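Local coordinates for protein putative protease (Parabacteroides distasonis ATCC 8503, PDB 3KD4) that is of unproven function but is probably an exported protein and a putative protease, at residues A[380-390]-A[433-441]; A[401-409]-A[489-497]. One frame throughout, in Å; residues are numbered along the deposited sequence.

From the N terminus, strand 370-380 is the first element involved; its end and the turn leading into strand 389-393 form the first half of interaction 1. The chain then passes through the loop 401-409, the first half of interaction 2, before strand 423-433 returns beside strand 370-380 and the segment 433-441 closes interaction 1. After the remaining strands of that five-stranded sheet, helix 481-495 brings 489-497 back to the loop and closes interaction 2. The two closures therefore cross rather than nest. Interaction 1 joins the five-stranded sheet to the small sheet 389-393, 501-505 and 438-439; interaction 2 seats the loop on the helix. The centres of the two interactions lie about 28 Å apart.

Interaction 1: residues A[380-390]-A[433-441]; sequences ISADQAKDGFA and PAEGMKLQT
Pro433 pairs with Ile380 in a parallel bridge at the ends of two neighbouring strands, 423-433 and 370-380, of a mixed five-stranded beta sheet. Both side chains lie on the same face of that sheet, where Pro433 CB stands 4.4 Å from Ile380 CD1. At Ala434 the backbone N gives a weak, bent hydrogen bond to Ile380 O (2.6 Å, 122° at the hydrogen), and its methyl CB lies 3.8 Å from Ala382 CB. A type II turn from Ala434 to Met437 follows, carried by Gly436 at positive phi and closed by Met437 N bonding to Ala434 O. It delivers the selenomethionine Met437 toward the opposite loop. With CG anti to the carbonyl carbon (chi1 -72°) and the chain extended beyond it, the side chain passes obliquely over Ile380, placing SE 3.9 Å from Ile380 CG2. Strand 438-439 then joins strand 501-505, to which strand 389-393 is also paired, so the contact bridges two sheets. Gln440, whose NE2 bonds to Ser505, brings its CG obliquely to the Phe389 ring, 4.3 Å from Phe389 CE1.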
ATOM      1  N   ILE A 380     -18.303  37.044  12.914  1.00 39.84           N
ATOM      2  CA  ILE A 380     -18.525  37.816  11.698  1.00 41.87           C
ATOM      3  C   ILE A 380     -18.771  39.262  12.076  1.00 43.81           C
ATOM      4  O   ILE A 380     -19.676  39.552  12.867  1.00 43.70           O
ATOM      5  CB  ILE A 380     -19.743  37.359  10.881  1.00 41.58           C
ATOM      6  CG1 ILE A 380     -19.824  35.848  10.815  1.00 41.40           C
ATOM      7  CG2 ILE A 380     -19.678  37.947   9.475  1.00 41.44           C
ATOM      8  CD1 ILE A 380     -21.126  35.378  10.314  1.00 40.19           C
ATOM      9  N   SER A 381     -17.980  40.153  11.480  1.00 46.37           N
ATOM     10  CA  SER A 381     -18.085  41.598  11.720  1.00 48.23           C
ATOM     11  C   SER A 381     -19.115  42.269  10.816  1.00 49.46           C
ATOM     12  O   SER A 381     -19.366  41.803   9.697  1.00 49.74           O
ATOM     13  CB  SER A 381     -16.739  42.257  11.443  1.00 48.44           C
ATOM     14  OG  SER A 381     -16.525  42.353  10.045  1.00 50.03           O
ATOM     15  N   ALA A 382     -19.671  43.387  11.296  1.00 50.75           N
ATOM     16  CA  ALA A 382     -20.469  44.293  10.463  1.00 51.40           C
ATOM     17  C   ALA A 382     -19.549  44.937   9.413  1.00 51.96           C
ATOM     18  O   ALA A 382     -20.033  45.533   8.448  1.00 52.47           O
ATOM     19  CB  ALA A 382     -21.160  45.364  11.318  1.00 51.28           C
ATOM     20  N   ASP A 383     -18.228  44.824   9.616  1.00 52.42           N
ATOM     21  CA  ASP A 383     -17.245  45.183   8.592  1.00 52.58           C
ATOM     22  C   ASP A 383     -17.576  44.414   7.320  1.00 52.63           C
ATOM     23  O   ASP A 383     -17.928  45.004   6.295  1.00 52.94           O
ATOM     24  CB  ASP A 383     -15.821  44.849   9.047  1.00 52.42           C
ATOM     25  N   GLN A 384     -17.546  43.090   7.423  1.00 52.70           N
ATOM     26  CA  GLN A 384     -17.745  42.200   6.272  1.00 52.27           C
ATOM     27  C   GLN A 384     -19.104  42.306   5.554  1.00 51.28           C
ATOM     28  O   GLN A 384     -19.277  41.655   4.524  1.00 51.82           O
ATOM     29  CB  GLN A 384     -17.545  40.751   6.710  1.00 52.51           C
ATOM     30  CG  GLN A 384     -16.177  40.430   7.269  1.00 53.71           C
ATOM     31  CD  GLN A 384     -16.208  39.216   8.210  1.00 55.89           C
ATOM     32  OE1 GLN A 384     -17.036  39.143   9.125  1.00 57.75           O
ATOM     33  NE2 GLN A 384     -15.296  38.276   7.998  1.00 55.71           N
ATOM     34  N   ALA A 385     -20.058  43.086   6.075  1.00 50.15           N
ATOM     35  CA  ALA A 385     -21.405  43.195   5.466  1.00 49.22           C
ATOM     36  C   ALA A 385     -21.873  44.606   5.107  1.00 48.27           C
ATOM     37  O   ALA A 385     -23.083  44.815   4.917  1.00 47.93           O
ATOM     38  CB  ALA A 385     -22.456  42.549   6.375  1.00 49.33           C
ATOM     39  N   LYS A 386     -20.943  45.563   5.013  1.00 46.95           N
ATOM     40  CA  LYS A 386     -21.294  46.969   4.683  1.00 45.74           C
ATOM     41  C   LYS A 386     -22.030  47.132   3.329  1.00 44.47           C
ATOM     42  O   LYS A 386     -22.862  48.031   3.187  1.00 44.66           O
ATOM     43  CB  LYS A 386     -20.047  47.870   4.718  1.00 45.44           C
ATOM     44  N   ASP A 387     -21.746  46.246   2.365  1.00 42.82           N
ATOM     45  CA  ASP A 387     -22.302  46.330   0.995  1.00 41.42           C
ATOM     46  C   ASP A 387     -23.579  45.496   0.780  1.00 39.39           C
ATOM     47  O   ASP A 387     -23.918  45.113  -0.349  1.00 39.15           O
ATOM     48  CB  ASP A 387     -21.207  45.974  -0.015  1.00 41.78           C
ATOM     49  CG  ASP A 387     -20.032  46.991   0.016  1.00 43.59           C
ATOM     50  OD1 ASP A 387     -20.128  48.012   0.755  1.00 45.02           O
ATOM     51  OD2 ASP A 387     -19.019  46.779  -0.698  1.00 44.91           O
ATOM     52  N   GLY A 388     -24.276  45.232   1.885  1.00 36.40           N
ATOM     53  CA  GLY A 388     -25.569  44.600   1.861  1.00 34.37           C
ATOM     54  C   GLY A 388     -25.539  43.250   2.509  1.00 32.20           C
ATOM     55  O   GLY A 388     -26.431  42.922   3.264  1.00 31.19           O
ATOM     56  N   PHE A 389     -24.508  42.470   2.215  1.00 30.54           N
ATOM     57  CA  PHE A 389     -24.463  41.080   2.657  1.00 29.96           C
ATOM     58  C   PHE A 389     -23.107  40.681   3.194  1.00 29.95           C
ATOM     59  O   PHE A 389     -22.089  41.260   2.815  1.00 30.16           O
ATOM     60  CB  PHE A 389     -24.786  40.142   1.505  1.00 29.23           C
ATOM     61  CG  PHE A 389     -26.224  40.136   1.107  1.00 27.56           C
ATOM     62  CD1 PHE A 389     -27.095  39.216   1.647  1.00 24.93           C
ATOM     63  CD2 PHE A 389     -26.702  41.054   0.188  1.00 26.38           C
ATOM     64  CE1 PHE A 389     -28.418  39.194   1.270  1.00 26.32           C
ATOM     65  CE2 PHE A 389     -28.032  41.028  -0.198  1.00 26.25           C
ATOM     66  CZ  PHE A 389     -28.885  40.097   0.343  1.00 25.58           C
ATOM     67  N   ALA A 390     -23.107  39.682   4.066  1.00 29.51           N
ATOM     68  CA  ALA A 390     -21.877  39.062   4.536  1.00 29.84           C
ATOM     69  C   ALA A 390     -22.012  37.590   4.210  1.00 30.02           C
ATOM     70  O   ALA A 390     -23.007  36.975   4.601  1.00 30.15           O
ATOM     71  CB  ALA A 390     -21.708  39.284   6.023  1.00 29.44           C
ATOM     72  N   PRO A 433     -22.318  36.365  14.932  1.00 28.35           N
ATOM     73  CA  PRO A 433     -22.397  37.508  14.010  1.00 29.34           C
ATOM     74  C   PRO A 433     -22.388  38.867  14.734  1.00 30.21           C
ATOM     75  O   PRO A 433     -22.822  38.955  15.891  1.00 29.26           O
ATOM     76  CB  PRO A 433     -23.738  37.303  13.308  1.00 29.44           C
ATOM     77  CG  PRO A 433     -24.567  36.509  14.295  1.00 29.91           C
ATOM     78  CD  PRO A 433     -23.619  35.709  15.144  1.00 28.34           C
ATOM     79  N   ALA A 434     -21.938  39.907  14.029  1.00 31.58           N
ATOM     80  CA  ALA A 434     -22.010  41.301  14.518  1.00 32.65           C
ATOM     81  C   ALA A 434     -23.442  41.715  14.837  1.00 33.39           C
ATOM     82  O   ALA A 434     -24.399  41.169  14.273  1.00 33.92           O
ATOM     83  CB  ALA A 434     -21.425  42.249  13.490  1.00 32.64           C
ATOM     84  N   GLU A 435     -23.580  42.696  15.724  1.00 33.97           N
ATOM     85  CA  GLU A 435     -24.899  43.185  16.181  1.00 34.19           C
ATOM     86  C   GLU A 435     -25.718  43.642  14.987  1.00 34.39           C
ATOM     87  O   GLU A 435     -25.199  44.316  14.085  1.00 34.62           O
ATOM     88  CB  GLU A 435     -24.753  44.325  17.204  1.00 33.41           C
ATOM     89  N   GLY A 436     -26.982  43.229  14.945  1.00 34.84           N
ATOM     90  CA  GLY A 436     -27.873  43.638  13.850  1.00 34.85           C
ATOM     91  C   GLY A 436     -27.709  42.921  12.510  1.00 34.95           C
ATOM     92  O   GLY A 436     -28.397  43.254  11.545  1.00 34.71           O
HETATM   93  N   MSE A 437     -26.805  41.950  12.411  1.00 34.71           N
HETATM   94  CA  MSE A 437     -26.741  41.156  11.182  1.00 34.48           C
HETATM   95  C   MSE A 437     -27.920  40.189  11.191  1.00 33.46           C
HETATM   96  O   MSE A 437     -28.310  39.663  12.238  1.00 33.36           O
HETATM   97  CB  MSE A 437     -25.419  40.410  11.067  1.00 35.08           C
HETATM   98  CG  MSE A 437     -24.235  41.291  10.764  1.00 37.16           C
HETATM   99 SE   MSE A 437     -22.760  40.128  10.370  0.75 43.45          SE
HETATM  100  CE  MSE A 437     -21.727  41.221   9.155  1.00 42.94           C
ATOM    101  N   LYS A 438     -28.502  39.970  10.023  1.00 32.19           N
ATOM    102  CA  LYS A 438     -29.689  39.138   9.909  1.00 30.92           C
ATOM    103  C   LYS A 438     -29.375  37.891   9.092  1.00 28.93           C
ATOM    104  O   LYS A 438     -28.854  37.990   7.982  1.00 27.78           O
ATOM    105  CB  LYS A 438     -30.791  39.956   9.243  1.00 31.60           C
ATOM    106  CG  LYS A 438     -32.098  39.212   8.977  1.00 34.34           C
ATOM    107  CD  LYS A 438     -33.191  40.175   8.456  1.00 39.14           C
ATOM    108  CE  LYS A 438     -33.457  41.342   9.409  1.00 38.87           C
ATOM    109  NZ  LYS A 438     -34.416  42.336   8.821  1.00 40.80           N
ATOM    110  N   LEU A 439     -29.711  36.731   9.640  1.00 27.07           N
ATOM    111  CA  LEU A 439     -29.398  35.460   8.994  1.00 26.57           C
ATOM    112  C   LEU A 439     -30.381  35.251   7.862  1.00 25.50           C
ATOM    113  O   LEU A 439     -31.573  35.166   8.093  1.00 26.43           O
ATOM    114  CB  LEU A 439     -29.471  34.288   9.975  1.00 25.76           C
ATOM    115  CG  LEU A 439     -29.139  32.908   9.381  1.00 25.89           C
ATOM    116  CD1 LEU A 439     -27.659  32.780   8.967  1.00 23.23           C
ATOM    117  CD2 LEU A 439     -29.527  31.851  10.380  1.00 24.76           C
ATOM    118  N   GLN A 440     -29.872  35.154   6.648  1.00 24.53           N
ATOM    119  CA  GLN A 440     -30.731  34.922   5.469  1.00 23.98           C
ATOM    120  C   GLN A 440     -30.837  33.433   5.096  1.00 23.56           C
ATOM    121  O   GLN A 440     -31.847  32.986   4.597  1.00 24.93           O
ATOM    122  CB  GLN A 440     -30.244  35.769   4.302  1.00 23.55           C
ATOM    123  CG  GLN A 440     -30.459  37.253   4.542  1.00 23.48           C
ATOM    124  CD  GLN A 440     -31.910  37.678   4.396  1.00 23.76           C
ATOM    125  OE1 GLN A 440     -32.769  36.871   4.045  1.00 23.73           O
ATOM    126  NE2 GLN A 440     -32.186  38.964   4.641  1.00 19.40           N
ATOM    127  N   THR A 441     -29.811  32.656   5.391  1.00 23.32           N
ATOM    128  CA  THR A 441     -29.864  31.206   5.234  1.00 21.96           C
ATOM    129  C   THR A 441     -30.997  30.567   6.021  1.00 22.09           C
ATOM    130  O   THR A 441     -31.183  30.897   7.179  1.00 22.72           O
ATOM    131  CB  THR A 441     -28.549  30.621   5.731  1.00 22.40           C
ATOM    132  OG1 THR A 441     -27.479  31.225   4.985  1.00 20.67           O
ATOM    133  CG2 THR A 441     -28.525  29.074   5.592  1.00 19.73           C
TER

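Interaction 2: residues A[401-409]-A[489-497]; sequences IDSWGMSAL and SLIHEWTNP
Ile491 lies over the side chains of Met406 and Leu409, its CD1 3.9 Å from Met406 SE and 4.0 Å from Leu409 CD1. The two approaches differ: Met406 passes it obliquely with its chain extended, whereas Leu409 crosses at about a right angle. The other branch, Ile491 CG2, is anti to the backbone N (chi1 of Ile491 -67°) and packs against Met406 CB and, more loosely, Ile401 CG2. Here the loop between strands 389-393 and 417-418 is laid along the last turns of helix 481-495, with Ile401 also touching Ile472 and Leu474 of strand 465-474. One turn on, Trp494 donates its NE1 hydrogen to Asp402 OD2 (3.1 Å), a nearly straight bond at 164°. The oxygen lies at the indole edge in the ring plane, but the donor comes from above the carboxylate plane, the two planes being 31° apart. Arg470 meets Trp494 through a cation-pi contact and a bond to its backbone O. Replacing Asp402 with an alanine would probably leave the indole N-H without this acceptor and the ring less fixed in its rotation. Toward the helix end, two waters connect loop and helix: one donates to Met406 O (2.6 Å), the other to Ser407 O, and both hydrogen-bond to Thr495 OG1, the second at 2.8 Å.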
ATOM      1  N   ILE A 401     -12.633  12.804   6.072  1.00 24.29           N
ATOM      2  CA  ILE A 401     -12.987  12.734   4.672  1.00 24.59           C
ATOM      3  C   ILE A 401     -12.389  13.906   3.921  1.00 23.42           C
ATOM      4  O   ILE A 401     -12.048  13.774   2.757  1.00 22.68           O
ATOM      5  CB  ILE A 401     -14.520  12.729   4.440  1.00 25.16           C
ATOM      6  CG1 ILE A 401     -15.147  11.475   5.007  1.00 29.07           C
ATOM      7  CG2 ILE A 401     -14.830  12.690   2.978  1.00 24.94           C
ATOM      8  CD1 ILE A 401     -16.675  11.566   5.066  1.00 31.64           C
ATOM      9  N   ASP A 402     -12.260  15.050   4.586  1.00 23.74           N
ATOM     10  CA  ASP A 402     -11.700  16.243   3.931  1.00 24.27           C
ATOM     11  C   ASP A 402     -10.252  16.077   3.500  1.00 24.70           C
ATOM     12  O   ASP A 402      -9.804  16.832   2.658  1.00 25.25           O
ATOM     13  CB  ASP A 402     -11.865  17.496   4.782  1.00 24.36           C
ATOM     14  CG  ASP A 402     -13.334  17.907   4.943  1.00 25.24           C
ATOM     15  OD1 ASP A 402     -14.003  18.219   3.925  1.00 26.90           O
ATOM     16  OD2 ASP A 402     -13.809  17.929   6.098  1.00 24.23           O
ATOM     17  N   SER A 403      -9.537  15.090   4.052  1.00 24.64           N
ATOM     18  CA  SER A 403      -8.185  14.798   3.625  1.00 25.76           C
ATOM     19  C   SER A 403      -8.116  13.672   2.546  1.00 25.89           C
ATOM     20  O   SER A 403      -7.034  13.355   2.055  1.00 25.57           O
ATOM     21  CB  SER A 403      -7.341  14.406   4.845  1.00 26.11           C
ATOM     22  OG  SER A 403      -7.732  13.124   5.354  1.00 28.97           O
ATOM     23  N   TRP A 404      -9.257  13.092   2.169  1.00 25.10           N
ATOM     24  CA  TRP A 404      -9.261  11.939   1.267  1.00 24.78           C
ATOM     25  C   TRP A 404      -9.063  12.277  -0.211  1.00 24.88           C
ATOM     26  O   TRP A 404      -8.939  11.378  -1.045  1.00 25.39           O
ATOM     27  CB  TRP A 404     -10.539  11.130   1.424  1.00 24.39           C
ATOM     28  CG  TRP A 404     -10.677  10.414   2.695  1.00 24.51           C
ATOM     29  CD1 TRP A 404      -9.753  10.315   3.719  1.00 24.34           C
ATOM     30  CD2 TRP A 404     -11.763   9.583   3.060  1.00 21.56           C
ATOM     31  NE1 TRP A 404     -10.243   9.508   4.709  1.00 23.69           N
ATOM     32  CE2 TRP A 404     -11.465   9.030   4.322  1.00 24.16           C
ATOM     33  CE3 TRP A 404     -12.966   9.252   2.448  1.00 22.00           C
ATOM     34  CZ2 TRP A 404     -12.341   8.165   4.983  1.00 25.54           C
ATOM     35  CZ3 TRP A 404     -13.837   8.405   3.100  1.00 25.00           C
ATOM     36  CH2 TRP A 404     -13.519   7.861   4.348  1.00 24.94           C
ATOM     37  N   GLY A 405      -9.065  13.555  -0.555  1.00 24.77           N
ATOM     38  CA  GLY A 405      -8.818  13.951  -1.928  1.00 24.35           C
ATOM     39  C   GLY A 405      -9.996  13.712  -2.842  1.00 24.22           C
ATOM     40  O   GLY A 405      -9.813  13.529  -4.038  1.00 23.25           O
HETATM   41  N   MSE A 406     -11.213  13.757  -2.290  1.00 24.53           N
HETATM   42  CA  MSE A 406     -12.426  13.380  -3.015  1.00 24.41           C
HETATM   43  C   MSE A 406     -13.367  14.551  -3.255  1.00 25.50           C
HETATM   44  O   MSE A 406     -14.566  14.345  -3.428  1.00 26.00           O
HETATM   45  CB  MSE A 406     -13.211  12.291  -2.251  1.00 23.70           C
HETATM   46  CG  MSE A 406     -12.458  10.990  -2.103  1.00 22.32           C
HETATM   47 SE   MSE A 406     -13.544   9.667  -1.300  0.75 17.77          SE
HETATM   48  CE  MSE A 406     -12.220   8.211  -1.281  1.00 17.09           C
ATOM     49  N   SER A 407     -12.847  15.764  -3.290  1.00 26.63           N
ATOM     50  CA  SER A 407     -13.717  16.924  -3.455  1.00 27.92           C
ATOM     51  C   SER A 407     -14.169  17.078  -4.900  1.00 28.03           C
ATOM     52  O   SER A 407     -15.127  17.785  -5.147  1.00 28.48           O
ATOM     53  CB  SER A 407     -13.054  18.202  -2.975  1.00 28.15           C
ATOM     54  OG  SER A 407     -11.980  18.536  -3.831  1.00 32.30           O
ATOM     55  N   ALA A 408     -13.538  16.371  -5.840  1.00 28.29           N
ATOM     56  CA  ALA A 408     -13.932  16.425  -7.230  1.00 28.40           C
ATOM     57  C   ALA A 408     -14.142  15.038  -7.851  1.00 29.27           C
ATOM     58  O   ALA A 408     -13.481  14.706  -8.829  1.00 29.42           O
ATOM     59  CB  ALA A 408     -12.900  17.232  -8.048  1.00 27.72           C
ATOM     60  N   LEU A 409     -15.107  14.273  -7.337  1.00 29.05           N
ATOM     61  CA  LEU A 409     -15.393  12.935  -7.842  1.00 29.59           C
ATOM     62  C   LEU A 409     -16.101  12.976  -9.191  1.00 30.61           C
ATOM     63  O   LEU A 409     -17.046  13.718  -9.358  1.00 30.81           O
ATOM     64  CB  LEU A 409     -16.258  12.159  -6.850  1.00 28.97           C
ATOM     65  CG  LEU A 409     -15.533  11.733  -5.572  1.00 27.76           C
ATOM     66  CD1 LEU A 409     -16.515  11.096  -4.620  1.00 24.21           C
ATOM     67  CD2 LEU A 409     -14.396  10.773  -5.941  1.00 27.68           C
ATOM     68  N   SER A 489     -22.967  11.169  -3.927  1.00 23.22           N
ATOM     69  CA  SER A 489     -23.830  12.270  -3.503  1.00 23.76           C
ATOM     70  C   SER A 489     -23.632  12.599  -2.007  1.00 22.91           C
ATOM     71  O   SER A 489     -23.623  13.754  -1.648  1.00 21.96           O
ATOM     72  CB  SER A 489     -25.288  12.000  -3.888  1.00 24.27           C
ATOM     73  OG  SER A 489     -25.859  11.007  -3.063  1.00 29.19           O
ATOM     74  N   LEU A 490     -23.349  11.597  -1.164  1.00 22.25           N
ATOM     75  CA  LEU A 490     -23.042  11.846   0.240  1.00 21.34           C
ATOM     76  C   LEU A 490     -21.760  12.623   0.383  1.00 22.04           C
ATOM     77  O   LEU A 490     -21.697  13.649   1.105  1.00 21.28           O
ATOM     78  CB  LEU A 490     -22.945  10.526   1.041  1.00 21.14           C
ATOM     79  CG  LEU A 490     -24.200   9.650   1.125  1.00 20.35           C
ATOM     80  CD1 LEU A 490     -23.937   8.300   1.876  1.00 16.52           C
ATOM     81  CD2 LEU A 490     -25.367  10.409   1.799  1.00 19.85           C
ATOM     82  N   ILE A 491     -20.715  12.136  -0.303  1.00 22.26           N
ATOM     83  CA  ILE A 491     -19.381  12.717  -0.156  1.00 22.58           C
ATOM     84  C   ILE A 491     -19.424  14.150  -0.667  1.00 23.04           C
ATOM     85  O   ILE A 491     -18.886  15.074  -0.055  1.00 22.94           O
ATOM     86  CB  ILE A 491     -18.270  11.883  -0.890  1.00 21.97           C
ATOM     87  CG1 ILE A 491     -18.106  10.535  -0.189  1.00 22.66           C
ATOM     88  CG2 ILE A 491     -16.956  12.664  -0.918  1.00 21.61           C
ATOM     89  CD1 ILE A 491     -17.480   9.410  -1.092  1.00 22.39           C
ATOM     90  N   HIS A 492     -20.090  14.326  -1.785  1.00 23.51           N
ATOM     91  CA  HIS A 492     -20.250  15.654  -2.349  1.00 24.90           C
ATOM     92  C   HIS A 492     -21.058  16.603  -1.417  1.00 24.24           C
ATOM     93  O   HIS A 492     -20.739  17.777  -1.291  1.00 23.91           O
ATOM     94  CB  HIS A 492     -20.900  15.516  -3.725  1.00 25.15           C
ATOM     95  CG  HIS A 492     -21.269  16.814  -4.357  1.00 29.91           C
ATOM     96  ND1 HIS A 492     -20.322  17.691  -4.849  1.00 36.33           N
ATOM     97  CD2 HIS A 492     -22.475  17.369  -4.619  1.00 33.09           C
ATOM     98  CE1 HIS A 492     -20.933  18.752  -5.347  1.00 35.75           C
ATOM     99  NE2 HIS A 492     -22.240  18.576  -5.233  1.00 35.89           N
ATOM    100  N   GLU A 493     -22.091  16.086  -0.761  1.00 24.39           N
ATOM    101  CA  GLU A 493     -22.864  16.923   0.173  1.00 24.48           C
ATOM    102  C   GLU A 493     -21.948  17.432   1.272  1.00 23.66           C
ATOM    103  O   GLU A 493     -22.042  18.599   1.683  1.00 24.40           O
ATOM    104  CB  GLU A 493     -24.059  16.174   0.762  1.00 24.70           C
ATOM    105  CG  GLU A 493     -24.983  17.089   1.610  1.00 27.46           C
ATOM    106  CD  GLU A 493     -26.374  17.256   1.017  1.00 29.45           C
ATOM    107  OE1 GLU A 493     -26.529  17.177  -0.205  1.00 30.72           O
ATOM    108  OE2 GLU A 493     -27.314  17.452   1.808  1.00 33.39           O
ATOM    109  N   TRP A 494     -21.020  16.582   1.704  1.00 22.79           N
ATOM    110  CA  TRP A 494     -20.056  16.968   2.723  1.00 22.13           C
ATOM    111  C   TRP A 494     -19.048  18.015   2.242  1.00 21.38           C
ATOM    112  O   TRP A 494     -18.799  18.991   2.949  1.00 21.68           O
ATOM    113  CB  TRP A 494     -19.304  15.748   3.279  1.00 21.78           C
ATOM    114  CG  TRP A 494     -18.418  16.120   4.395  1.00 20.43           C
ATOM    115  CD1 TRP A 494     -17.087  16.304   4.345  1.00 20.48           C
ATOM    116  CD2 TRP A 494     -18.814  16.389   5.742  1.00 19.33           C
ATOM    117  NE1 TRP A 494     -16.604  16.696   5.580  1.00 22.95           N
ATOM    118  CE2 TRP A 494     -17.650  16.730   6.463  1.00 21.00           C
ATOM    119  CE3 TRP A 494     -20.034  16.365   6.411  1.00 19.49           C
ATOM    120  CZ2 TRP A 494     -17.675  17.042   7.829  1.00 19.45           C
ATOM    121  CZ3 TRP A 494     -20.067  16.666   7.782  1.00 17.95           C
ATOM    122  CH2 TRP A 494     -18.892  16.991   8.474  1.00 19.34           C
ATOM    123  N   THR A 495     -18.471  17.807   1.061  1.00 21.02           N
ATOM    124  CA  THR A 495     -17.318  18.604   0.627  1.00 21.45           C
ATOM    125  C   THR A 495     -17.712  19.881  -0.122  1.00 21.68           C
ATOM    126  O   THR A 495     -16.934  20.812  -0.159  1.00 22.02           O
ATOM    127  CB  THR A 495     -16.354  17.811  -0.273  1.00 21.41           C
ATOM    128  OG1 THR A 495     -17.055  17.354  -1.446  1.00 21.96           O
ATOM    129  CG2 THR A 495     -15.754  16.584   0.492  1.00 18.78           C
ATOM    130  N   ASN A 496     -18.888  19.913  -0.738  1.00 22.25           N
ATOM    131  CA  ASN A 496     -19.313  21.091  -1.550  1.00 22.78           C
ATOM    132  C   ASN A 496     -19.271  22.354  -0.688  1.00 22.56           C
ATOM    133  O   ASN A 496     -19.999  22.447   0.296  1.00 21.82           O
ATOM    134  CB  ASN A 496     -20.725  20.869  -2.065  1.00 23.41           C
ATOM    135  CG  ASN A 496     -21.202  21.959  -2.989  1.00 26.11           C
ATOM    136  OD1 ASN A 496     -20.542  22.267  -3.960  1.00 29.48           O
ATOM    137  ND2 ASN A 496     -22.414  22.494  -2.735  1.00 28.69           N
ATOM    138  N   PRO A 497     -18.392  23.308  -1.021  1.00 22.44           N
ATOM    139  CA  PRO A 497     -18.176  24.505  -0.179  1.00 22.39           C
ATOM    140  C   PRO A 497     -19.436  25.321   0.079  1.00 21.76           C
ATOM    141  O   PRO A 497     -19.581  25.892   1.159  1.00 21.76           O
ATOM    142  CB  PRO A 497     -17.181  25.351  -0.999  1.00 22.65           C
ATOM    143  CG  PRO A 497     -16.551  24.410  -1.961  1.00 23.47           C
ATOM    144  CD  PRO A 497     -17.545  23.307  -2.228  1.00 23.58           C
TER
HETATM  145  O   HOH W   1     -16.099  20.226   4.314  1.00 25.94           O
HETATM  146  O   HOH W   2     -16.964  15.254  -3.203  1.00 24.16           O
HETATM  147  O   HOH W   3     -16.562  19.225  -3.456  1.00 24.61           O